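Local coordinates for SusD superfamily protein (Bacteroides vulgatus ATCC 8482, PDB 3JQ0) that probably binds nutrients, most likely glycans, at the outer membrane as a member of the SusD family, at residues Q161-A166 with A183-L188. Residues are numbered along the deposited sequence; the frame is centred on the assembly and turned at random.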
loop_
_atom_site.group_PDB
_atom_site.type_symbol
_atom_site.label_atom_id
_atom_site.label_comp_id
_atom_site.label_asym_id
_atom_site.label_seq_id
_atom_site.Cartn_x
_atom_site.Cartn_y
_atom_site.Cartn_z
ATOM N N GLN A 161 7.142 -9.258 -18.720
ATOM C CA GLN A 161 7.193 -10.419 -19.611
ATOM C C GLN A 161 8.406 -11.292 -19.278
ATOM O O GLN A 161 8.303 -12.503 -19.222
ATOM C CB GLN A 161 7.194 -9.944 -21.077
ATOM C CG GLN A 161 7.323 -11.048 -22.131
ATOM C CD GLN A 161 7.456 -10.432 -23.519
ATOM O OE1 GLN A 161 8.366 -9.614 -23.769
ATOM N NE2 GLN A 161 6.573 -10.788 -24.403
ATOM N N ALA A 162 9.577 -10.670 -19.119
ATOM C CA ALA A 162 10.784 -11.414 -18.786
ATOM C C ALA A 162 10.608 -12.180 -17.474
ATOM O O ALA A 162 11.013 -13.339 -17.324
ATOM C CB ALA A 162 12.006 -10.516 -18.746
ATOM N N SER A 163 9.998 -11.515 -16.488
ATOM C CA SER A 163 9.773 -12.123 -15.178
ATOM C C SER A 163 8.856 -13.342 -15.289
ATOM O O SER A 163 9.180 -14.426 -14.792
ATOM C CB SER A 163 9.181 -11.091 -14.235
ATOM O OG SER A 163 8.879 -11.697 -12.967
ATOM N N GLU A 164 7.690 -13.148 -15.894
ATOM C CA GLU A 164 6.703 -14.235 -15.955
ATOM C C GLU A 164 7.252 -15.389 -16.781
ATOM O O GLU A 164 6.978 -16.554 -16.476
ATOM C CB GLU A 164 5.351 -13.745 -16.432
ATOM C CG GLU A 164 5.277 -13.383 -17.871
ATOM C CD GLU A 164 3.953 -12.743 -18.278
ATOM O OE1 GLU A 164 2.960 -12.769 -17.540
ATOM O OE2 GLU A 164 3.901 -12.286 -19.444
ATOM N N ASN A 165 8.022 -15.083 -17.825
ATOM C CA ASN A 165 8.609 -16.152 -18.628
ATOM C C ASN A 165 9.642 -16.948 -17.860
ATOM O O ASN A 165 9.722 -18.165 -17.981
ATOM C CB ASN A 165 9.226 -15.569 -19.892
ATOM C CG ASN A 165 8.218 -15.177 -20.930
ATOM O OD1 ASN A 165 7.018 -15.458 -20.785
ATOM N ND2 ASN A 165 8.685 -14.473 -21.972
ATOM N N ALA A 166 10.435 -16.264 -17.041
ATOM C CA ALA A 166 11.438 -16.947 -16.195
ATOM C C ALA A 166 10.743 -17.849 -15.148
ATOM O O ALA A 166 11.168 -18.980 -14.939
ATOM C CB ALA A 166 12.345 -15.936 -15.506
ATOM N N ALA A 183 3.286 -15.028 -8.494
ATOM C CA ALA A 183 2.026 -14.377 -8.232
ATOM C C ALA A 183 2.239 -12.883 -7.984
ATOM O O ALA A 183 1.370 -12.087 -8.306
ATOM C CB ALA A 183 1.281 -15.027 -7.059
ATOM N N ALA A 184 3.377 -12.494 -7.424
ATOM C CA ALA A 184 3.700 -11.082 -7.265
ATOM C C ALA A 184 3.820 -10.412 -8.648
ATOM O O ALA A 184 3.297 -9.313 -8.903
ATOM C CB ALA A 184 4.968 -10.864 -6.450
ATOM N N THR A 185 4.520 -11.073 -9.584
ATOM C CA THR A 185 4.607 -10.556 -10.959
ATOM C C THR A 185 3.206 -10.451 -11.593
ATOM O O THR A 185 2.941 -9.459 -12.283
ATOM C CB THR A 185 5.539 -11.405 -11.823
ATOM O OG1 THR A 185 6.842 -11.145 -11.341
ATOM C CG2 THR A 185 5.449 -11.011 -13.304
ATOM N N GLN A 186 2.320 -11.418 -11.409
ATOM C CA GLN A 186 0.975 -11.318 -11.978
ATOM C C GLN A 186 0.155 -10.172 -11.366
ATOM O O GLN A 186 -0.555 -9.498 -12.081
ATOM C CB GLN A 186 0.225 -12.637 -11.908
ATOM C CG GLN A 186 0.882 -13.733 -12.735
ATOM C CD GLN A 186 0.970 -13.369 -14.196
ATOM O OE1 GLN A 186 -0.053 -13.087 -14.850
ATOM N NE2 GLN A 186 2.191 -13.369 -14.723
HETATM N N MSE A 187 0.309 -9.925 -10.051
HETATM C CA MSE A 187 -0.330 -8.770 -9.431
HETATM C C MSE A 187 0.162 -7.488 -10.083
HETATM O O MSE A 187 -0.629 -6.606 -10.448
HETATM C CB MSE A 187 -0.023 -8.723 -7.925
HETATM C CG MSE A 187 -0.869 -9.624 -7.044
HETATM SE SE MSE A 187 -2.764 -9.253 -7.098
HETATM C CE MSE A 187 -2.777 -7.485 -6.436
ATOM N N LEU A 188 1.470 -7.326 -10.198
ATOM C CA LEU A 188 2.054 -6.128 -10.778
ATOM C C LEU A 188 1.609 -5.991 -12.236
ATOM O O LEU A 188 1.292 -4.897 -12.701
ATOM C CB LEU A 188 3.568 -6.208 -10.682
ATOM C CG LEU A 188 4.319 -5.105 -11.422
ATOM C CD1 LEU A 188 3.995 -3.720 -10.870
ATOM C CD2 LEU A 188 5.828 -5.385 -11.364
#
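Two polar pairs join Ser163 and Glu164 of helix 149-167 to Thr185 and Gln186 of helix 182-199. The first is a hydroxyl pair: Thr185 OG1 donates to Ser163 OG over 2.7 Å. Ser163 turns its hydroxyl away from its own amide nitrogen (chi1 177°), across to the neighbouring helix; its OG also bonds to the carbonyl oxygen of Gly105 on helix 97-122, while Thr185 OG1 meets Trp180 NE1. The hydroxyls are thus links in a chain running from the indole to that carbonyl.

The second pair is amide to carboxylate. Gln186 NE2 donates to Glu164 OE1 at 3.0 Å, nearly straight at 168°, using the anti lone pair of OE1. The two planes lie 13° apart, so the flat groups are almost coplanar although the side chains cross at about a right angle. Lys189 forms a salt bridge with the same OE1, and Asn216 ND2 bonds to Gln186 OE1, so both ends of the amide are held.

Apolar contact is slight: Thr185 CG2 lies 3.8 Å from Ser163 CB and 4.2 Å from Glu164 CB. The segment axes approach to 9.6 Å and run roughly antiparallel, consistent with the paired helices of the TPR-related SusD fold. Ser163, Thr185 and Gln186 are buried with their polar groups matched, making the interface mainly polar, and Lys189 would help stabilise the carboxylate in its charged form.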